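PDB 3JZ3: sensor protein QseC from Escherichia coli, which is a membrane sensor kinase of the QseB/QseC two-component system that uses ATP, activates the flagella regulon through FlhDC transcription and may phosphorylate QseB. Local coordinates for residues L116-L121 against Q188-L193; I109-Q114 against H194-E199. All coordinates share one frame; numbering follows the deposited sequence.

Interaction 1: L116-L121 against Q188-L193; sequences LLLSLL and QRIAKL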
ATOM      1  N   LEU B 116      -4.241   8.406   2.465  1.00 30.32           N
ATOM      2  CA  LEU B 116      -3.246   7.335   2.439  1.00 30.98           C
ATOM      3  C   LEU B 116      -1.921   7.776   3.038  1.00 30.28           C
ATOM      4  O   LEU B 116      -1.297   7.026   3.793  1.00 34.56           O
ATOM      5  CB  LEU B 116      -3.042   6.823   1.017  1.00 36.63           C
ATOM      6  CG  LEU B 116      -3.904   5.650   0.538  1.00 44.07           C
ATOM      7  CD1 LEU B 116      -5.408   5.842   0.767  1.00 46.00           C
ATOM      8  CD2 LEU B 116      -3.620   5.411  -0.925  1.00 46.18           C
ATOM      9  N   LEU B 117      -1.501   8.994   2.710  1.00 26.90           N
ATOM     10  CA  LEU B 117      -0.284   9.557   3.270  1.00 23.76           C
ATOM     11  C   LEU B 117      -0.388   9.742   4.780  1.00 26.33           C
ATOM     12  O   LEU B 117       0.554   9.426   5.509  1.00 28.27           O
ATOM     13  CB  LEU B 117       0.087  10.872   2.578  1.00 24.12           C
ATOM     14  CG  LEU B 117       0.502  10.803   1.098  1.00 25.90           C
ATOM     15  CD1 LEU B 117       0.991  12.157   0.623  1.00 25.57           C
ATOM     16  CD2 LEU B 117       1.560   9.731   0.825  1.00 25.46           C
ATOM     17  N   LEU B 118      -1.532  10.229   5.258  1.00 26.39           N
ATOM     18  CA  LEU B 118      -1.711  10.421   6.704  1.00 29.94           C
ATOM     19  C   LEU B 118      -1.774   9.089   7.434  1.00 29.79           C
ATOM     20  O   LEU B 118      -1.316   8.971   8.573  1.00 30.48           O
ATOM     21  CB  LEU B 118      -2.945  11.267   7.020  1.00 25.19           C
ATOM     22  CG  LEU B 118      -2.791  12.773   6.804  1.00 29.09           C
ATOM     23  CD1 LEU B 118      -4.029  13.498   7.307  1.00 30.29           C
ATOM     24  CD2 LEU B 118      -1.529  13.319   7.482  1.00 25.45           C
ATOM     25  N   SER B 119      -2.336   8.095   6.757  1.00 28.20           N
ATOM     26  CA  SER B 119      -2.404   6.739   7.273  1.00 30.97           C
ATOM     27  C   SER B 119      -0.998   6.153   7.415  1.00 31.68           C
ATOM     28  O   SER B 119      -0.692   5.503   8.413  1.00 30.65           O
ATOM     29  CB  SER B 119      -3.277   5.874   6.361  1.00 30.23           C
ATOM     30  OG  SER B 119      -3.263   4.523   6.774  1.00 37.50           O
ATOM     31  N   LEU B 120      -0.148   6.407   6.417  1.00 35.63           N
ATOM     32  CA  LEU B 120       1.255   5.978   6.440  1.00 33.05           C
ATOM     33  C   LEU B 120       2.038   6.628   7.571  1.00 31.10           C
ATOM     34  O   LEU B 120       2.774   5.952   8.282  1.00 29.13           O
ATOM     35  CB  LEU B 120       1.945   6.296   5.108  1.00 35.40           C
ATOM     36  CG  LEU B 120       1.772   5.335   3.934  1.00 38.41           C
ATOM     37  CD1 LEU B 120       2.415   5.929   2.692  1.00 37.81           C
ATOM     38  CD2 LEU B 120       2.367   3.966   4.250  1.00 40.80           C
ATOM     39  N   LEU B 121       1.887   7.944   7.712  1.00 32.45           N
ATOM     40  CA  LEU B 121       2.508   8.695   8.801  1.00 31.14           C
ATOM     41  C   LEU B 121       2.168   8.071  10.152  1.00 32.88           C
ATOM     42  O   LEU B 121       3.066   7.718  10.921  1.00 34.96           O
ATOM     43  CB  LEU B 121       2.051  10.159   8.770  1.00 31.26           C
ATOM     44  CG  LEU B 121       2.723  11.156   9.719  1.00 33.67           C
ATOM     45  CD1 LEU B 121       2.477  12.577   9.253  1.00 32.90           C
ATOM     46  CD2 LEU B 121       2.254  10.985  11.162  1.00 33.58           C
ATOM     47  N   GLN B 188       8.367  13.110   8.935  1.00 41.92           N
ATOM     48  CA  GLN B 188       8.680  14.534   8.829  1.00 43.09           C
ATOM     49  C   GLN B 188       8.234  15.128   7.489  1.00 42.67           C
ATOM     50  O   GLN B 188       7.738  16.252   7.443  1.00 43.76           O
ATOM     51  CB  GLN B 188      10.175  14.783   9.057  1.00 43.54           C
ATOM     52  N   ARG B 189       8.397  14.362   6.414  1.00 41.21           N
ATOM     53  CA  ARG B 189       8.082  14.828   5.063  1.00 44.21           C
ATOM     54  C   ARG B 189       6.573  14.947   4.828  1.00 40.24           C
ATOM     55  O   ARG B 189       6.098  15.962   4.311  1.00 41.04           O
ATOM     56  CB  ARG B 189       8.728  13.905   4.021  1.00 46.07           C
ATOM     57  CG  ARG B 189       8.604  14.374   2.579  1.00 51.27           C
ATOM     58  CD  ARG B 189       9.463  13.524   1.634  1.00 54.08           C
ATOM     59  NE  ARG B 189      10.862  13.960   1.605  1.00 59.36           N
ATOM     60  CZ  ARG B 189      11.855  13.389   2.286  1.00 60.88           C
ATOM     61  NH1 ARG B 189      11.631  12.338   3.067  1.00 61.24           N
ATOM     62  NH2 ARG B 189      13.084  13.873   2.182  1.00 62.72           N
ATOM     63  N   ILE B 190       5.832  13.908   5.204  1.00 36.69           N
ATOM     64  CA  ILE B 190       4.375  13.907   5.088  1.00 32.90           C
ATOM     65  C   ILE B 190       3.769  15.002   5.967  1.00 32.08           C
ATOM     66  O   ILE B 190       2.894  15.750   5.519  1.00 32.01           O
ATOM     67  CB  ILE B 190       3.782  12.521   5.439  1.00 30.78           C
ATOM     68  CG1 ILE B 190       4.025  11.539   4.292  1.00 30.71           C
ATOM     69  CG2 ILE B 190       2.290  12.619   5.753  1.00 27.28           C
ATOM     70  CD1 ILE B 190       3.824  10.084   4.679  1.00 35.17           C
ATOM     71  N   ALA B 191       4.248  15.093   7.206  1.00 30.12           N
ATOM     72  CA  ALA B 191       3.808  16.127   8.137  1.00 34.03           C
ATOM     73  C   ALA B 191       3.970  17.520   7.533  1.00 35.30           C
ATOM     74  O   ALA B 191       3.015  18.301   7.512  1.00 36.01           O
ATOM     75  CB  ALA B 191       4.572  16.023   9.455  1.00 34.79           C
ATOM     76  N   LYS B 192       5.171  17.808   7.027  1.00 36.63           N
ATOM     77  CA  LYS B 192       5.504  19.113   6.444  1.00 37.08           C
ATOM     78  C   LYS B 192       4.604  19.441   5.260  1.00 37.43           C
ATOM     79  O   LYS B 192       4.183  20.582   5.092  1.00 37.71           O
ATOM     80  CB  LYS B 192       6.977  19.162   6.021  1.00 37.62           C
ATOM     81  N   LEU B 193       4.305  18.426   4.455  1.00 37.72           N
ATOM     82  CA  LEU B 193       3.393  18.571   3.326  1.00 40.91           C
ATOM     83  C   LEU B 193       1.986  18.969   3.787  1.00 41.42           C
ATOM     84  O   LEU B 193       1.294  19.719   3.098  1.00 44.30           O
ATOM     85  CB  LEU B 193       3.358  17.271   2.514  1.00 41.55           C
ATOM     86  CG  LEU B 193       2.463  17.141   1.279  1.00 43.99           C
ATOM     87  CD1 LEU B 193       2.945  18.030   0.140  1.00 46.23           C
ATOM     88  CD2 LEU B 193       2.412  15.692   0.833  1.00 43.39           C
TER

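Interaction 2: I109-Q114 against H194-E199; sequences IKRTGQ and HGMNVE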
ATOM      1  N   ILE B 109     -12.515  16.588  14.949  1.00 38.87           N
ATOM      2  CA  ILE B 109     -11.308  17.261  14.470  1.00 38.59           C
ATOM      3  C   ILE B 109     -11.027  16.839  13.026  1.00 37.72           C
ATOM      4  O   ILE B 109     -10.882  15.650  12.734  1.00 34.18           O
ATOM      5  CB  ILE B 109     -10.077  16.964  15.383  1.00 36.44           C
ATOM      6  CG1 ILE B 109     -10.371  17.330  16.849  1.00 39.23           C
ATOM      7  CG2 ILE B 109      -8.825  17.673  14.874  1.00 35.64           C
ATOM      8  CD1 ILE B 109     -10.809  18.794  17.107  1.00 37.45           C
ATOM      9  N   LYS B 110     -10.968  17.820  12.131  1.00 38.17           N
ATOM     10  CA  LYS B 110     -10.764  17.555  10.711  1.00 39.34           C
ATOM     11  C   LYS B 110      -9.586  18.351  10.170  1.00 39.60           C
ATOM     12  O   LYS B 110      -9.484  19.558  10.403  1.00 43.64           O
ATOM     13  CB  LYS B 110     -12.026  17.872   9.904  1.00 41.12           C
ATOM     14  CG  LYS B 110     -13.252  17.054  10.286  1.00 45.47           C
ATOM     15  CD  LYS B 110     -14.369  17.229   9.266  1.00 50.16           C
ATOM     16  CE  LYS B 110     -15.655  16.547   9.709  1.00 53.15           C
ATOM     17  NZ  LYS B 110     -16.336  17.289  10.814  1.00 58.06           N
ATOM     18  N   ARG B 111      -8.695  17.667   9.461  1.00 35.32           N
ATOM     19  CA  ARG B 111      -7.574  18.320   8.789  1.00 34.12           C
ATOM     20  C   ARG B 111      -7.624  18.058   7.293  1.00 33.14           C
ATOM     21  O   ARG B 111      -8.086  17.005   6.851  1.00 32.83           O
ATOM     22  CB  ARG B 111      -6.234  17.840   9.352  1.00 36.97           C
ATOM     23  CG  ARG B 111      -5.854  18.451  10.696  1.00 39.60           C
ATOM     24  CD  ARG B 111      -5.591  19.951  10.591  1.00 39.70           C
ATOM     25  NE  ARG B 111      -4.361  20.268   9.865  1.00 39.03           N
ATOM     26  CZ  ARG B 111      -3.842  21.488   9.763  1.00 39.73           C
ATOM     27  NH1 ARG B 111      -4.442  22.524  10.339  1.00 40.03           N
ATOM     28  NH2 ARG B 111      -2.715  21.676   9.088  1.00 37.50           N
ATOM     29  N   THR B 112      -7.154  19.030   6.520  1.00 33.14           N
ATOM     30  CA  THR B 112      -7.053  18.880   5.081  1.00 35.32           C
ATOM     31  C   THR B 112      -5.828  18.024   4.790  1.00 34.05           C
ATOM     32  O   THR B 112      -4.718  18.339   5.224  1.00 35.22           O
ATOM     33  CB  THR B 112      -6.947  20.253   4.377  1.00 38.80           C
ATOM     34  OG1 THR B 112      -8.042  21.082   4.787  1.00 41.61           O
ATOM     35  CG2 THR B 112      -6.990  20.095   2.856  1.00 38.91           C
ATOM     36  N   GLY B 113      -6.036  16.926   4.078  1.00 31.40           N
ATOM     37  CA  GLY B 113      -4.932  16.039   3.765  1.00 33.26           C
ATOM     38  C   GLY B 113      -5.241  14.922   2.798  1.00 32.44           C
ATOM     39  O   GLY B 113      -6.389  14.712   2.406  1.00 34.72           O
ATOM     40  N   GLN B 114      -4.187  14.214   2.411  1.00 31.54           N
ATOM     41  CA  GLN B 114      -4.293  13.016   1.604  1.00 31.03           C
ATOM     42  C   GLN B 114      -4.340  11.813   2.566  1.00 29.28           C
ATOM     43  O   GLN B 114      -3.396  11.586   3.330  1.00 30.31           O
ATOM     44  CB  GLN B 114      -3.132  12.984   0.585  1.00 32.46           C
ATOM     45  CG  GLN B 114      -2.639  11.617   0.098  1.00 36.38           C
ATOM     46  CD  GLN B 114      -3.711  10.731  -0.486  1.00 32.41           C
ATOM     47  OE1 GLN B 114      -4.111   9.762   0.136  1.00 38.71           O
ATOM     48  NE2 GLN B 114      -4.176  11.054  -1.683  1.00 37.32           N
ATOM     49  N   HIS B 194       1.583  18.475   4.957  1.00 40.23           N
ATOM     50  CA  HIS B 194       0.260  18.751   5.522  1.00 39.60           C
ATOM     51  C   HIS B 194       0.229  19.978   6.437  1.00 41.10           C
ATOM     52  O   HIS B 194      -0.780  20.239   7.099  1.00 39.43           O
ATOM     53  CB  HIS B 194      -0.235  17.532   6.299  1.00 40.82           C
ATOM     54  CG  HIS B 194      -0.621  16.381   5.429  1.00 40.27           C
ATOM     55  ND1 HIS B 194       0.295  15.474   4.945  1.00 40.19           N
ATOM     56  CD2 HIS B 194      -1.825  15.992   4.952  1.00 39.36           C
ATOM     57  CE1 HIS B 194      -0.328  14.573   4.207  1.00 38.56           C
ATOM     58  NE2 HIS B 194      -1.616  14.866   4.195  1.00 39.41           N
ATOM     59  N   GLY B 195       1.330  20.724   6.478  1.00 41.95           N
ATOM     60  CA  GLY B 195       1.441  21.889   7.357  1.00 41.95           C
ATOM     61  C   GLY B 195       1.511  21.503   8.824  1.00 42.89           C
ATOM     62  O   GLY B 195       1.038  22.239   9.691  1.00 43.73           O
HETATM   63  N   MSE B 196       2.103  20.343   9.095  1.00 40.12           N
HETATM   64  CA  MSE B 196       2.207  19.817  10.448  1.00 44.04           C
HETATM   65  C   MSE B 196       3.662  19.776  10.879  1.00 43.91           C
HETATM   66  O   MSE B 196       4.563  19.688  10.045  1.00 45.58           O
HETATM   67  CB  MSE B 196       1.609  18.407  10.537  1.00 43.99           C
HETATM   68  CG  MSE B 196       0.118  18.319  10.245  1.00 45.17           C
HETATM   69 SE   MSE B 196      -0.523  16.466  10.182  1.00 51.49          SE
HETATM   70  CE  MSE B 196      -2.396  16.810   9.742  1.00 47.93           C
ATOM     71  N   ASN B 197       3.878  19.843  12.186  1.00 44.40           N
ATOM     72  CA  ASN B 197       5.202  19.720  12.774  1.00 45.21           C
ATOM     73  C   ASN B 197       5.272  18.401  13.520  1.00 44.04           C
ATOM     74  O   ASN B 197       4.283  17.961  14.105  1.00 44.83           O
ATOM     75  CB  ASN B 197       5.449  20.888  13.738  1.00 50.96           C
ATOM     76  CG  ASN B 197       6.874  20.934  14.276  1.00 54.56           C
ATOM     77  OD1 ASN B 197       7.320  20.033  14.989  1.00 58.36           O
ATOM     78  ND2 ASN B 197       7.587  22.007  13.957  1.00 53.94           N
ATOM     79  N   VAL B 198       6.435  17.766  13.496  1.00 46.38           N
ATOM     80  CA  VAL B 198       6.659  16.578  14.310  1.00 49.53           C
ATOM     81  C   VAL B 198       7.841  16.776  15.258  1.00 49.51           C
ATOM     82  O   VAL B 198       8.932  17.162  14.838  1.00 49.36           O
ATOM     83  CB  VAL B 198       6.798  15.284  13.456  1.00 50.69           C
ATOM     84  CG1 VAL B 198       7.927  15.403  12.429  1.00 51.21           C
ATOM     85  CG2 VAL B 198       6.974  14.053  14.356  1.00 50.75           C
ATOM     86  N   GLU B 199       7.596  16.528  16.540  1.00 52.81           N
ATOM     87  CA  GLU B 199       8.616  16.650  17.575  1.00 55.34           C
ATOM     88  C   GLU B 199       8.825  15.308  18.258  1.00 55.59           C
ATOM     89  O   GLU B 199       7.873  14.689  18.733  1.00 55.96           O
ATOM     90  CB  GLU B 199       8.213  17.708  18.605  1.00 57.61           C
ATOM     91  CG  GLU B 199       8.335  19.143  18.104  1.00 64.41           C
ATOM     92  CD  GLU B 199       7.228  20.056  18.622  1.00 68.32           C
ATOM     93  OE1 GLU B 199       6.545  19.688  19.606  1.00 70.02           O
ATOM     94  OE2 GLU B 199       7.036  21.146  18.035  1.00 69.14           O
TER

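Interaction 1: L116-L121 against Q188-L193
Ile190 is the side chain to follow, because it enters a hole on the facing helix lined by Leu117, Leu118, Leu120 and Leu121. Its CB lies 4.0 Å from CD1 of Leu121. There the chain forks: with chi1 at -75°, CG2 points opposite the backbone N and CG1 opposite the carbonyl carbon, which sends both branches at the neighbour. CG2 presses on CD1 of Leu121 at 3.5 Å and reaches the CD2 methyl of Leu118 at 4.3 Å on another wall of the hole. The longer branch runs through CG1 to CD1, and this tip settles 3.4 Å from the carbonyl O of Leu117, while CB of Leu120 nears the same methyl from another side. That carbonyl already accepts the helix bond from N of Leu121, so the methyl merely rests on a satisfied polar atom.

Leu121 and Ile190 lie alongside each other, pointing opposite ways, and CD1 of Leu121 goes on to touch CB of Ala191 at 4.0 Å. Toward the C-terminal end of 188-193, Leu117 and Leu193 meet roughly perpendicular, with CD1 of the first 3.8 Å from CD2 of the second. The side chains that meet are all apolar, though two methyls also rest on backbone atoms, and most touching residues are buried. Leu59 of helix 42-61 also touches Ile190, while Leu54 of the second subunit packs on Leu117.

The short helical segments come within 9.6 Å of each other, axis to axis, and run at 137° between their N-to-C directions. This is knobs-into-holes packing between helices 115-131 and 186-193, part of the helical layer that lies over the mixed sheet in the alpha/beta sandwich of the ATP-binding domain of histidine kinases, the Bergerat fold shared with DNA gyrase B and HSP90.

Interaction 2: I109-Q114 against H194-E199
The guanidinium of Arg111 donates through NH2 to the carbonyl O of His194, 3.1 Å away, and the N-H...O angle of 146° makes it a moderately bent bond. The oxygen sits at the edge of the guanidinium, 8° out of its plane, and NH2 approaches it nearly head-on to the carbonyl. Reaching it takes a folded side chain: Arg111 bends at both chi2 and chi3, which brings the charged end round to the turn after helix 186-193. In bending it passes Met196, a selenomethionine, whose extended chain lies alongside, pointing the other way, and places CE 3.9 Å from CG of Arg111. Trp214 also touches this arginine.

The turn itself is a Schellman motif. Gly195, with positive phi, is its C-prime residue; N of Met196 returns to O of Ala191 and N of Gly195 to O of Lys192, and the chain then leaves for strand 197-202 of the mixed sheet. Across from it, strand 110-113 pairs with strand 74-77 in a separate two-stranded antiparallel sheet, so the contact joins that small sheet to the helix-to-strand turn.

The imidazole of His194 is held at two of its ring atoms. NE2 accepts the backbone N-H of Gln114 at 3.2 Å, the donor lying 13° from the ring plane, and ND1 bonds to O of Ile190 one helical turn back. Together they fix the rotation of the ring and are consistent with a neutral imidazole protonated on ND1. Its edge also closes on Gly113, CD2 standing 3.3 Å from CA, an approach made possible by the missing side chain. Gln114, the N-cap of helix 115-131, turns its own OE1 to N of Leu116, while Leu54 of the second subunit packs against it.

Overall arrangement
Interactions 1 and 2 are consecutive in the chain on both sides: strand 110-113 runs into helix 115-131, and helix 186-193 into strand 197-202, so interaction 1 is nested in the loop closed by interaction 2. Their centres lie 8 Å apart and they touch directly. NE2 of His194 packs 3.5 Å from CG of Leu118, and CE1 of the same ring stands 4.1 Å from CB of Leu117, which continues the leucine packing into the turn. Helix 115-131 carries Asn124, in the N-box region of this kinase family, and helix 186-193 follows a glycine-rich stretch whose first part falls in the unmodelled 157-182, so both helices probably border the nucleotide site.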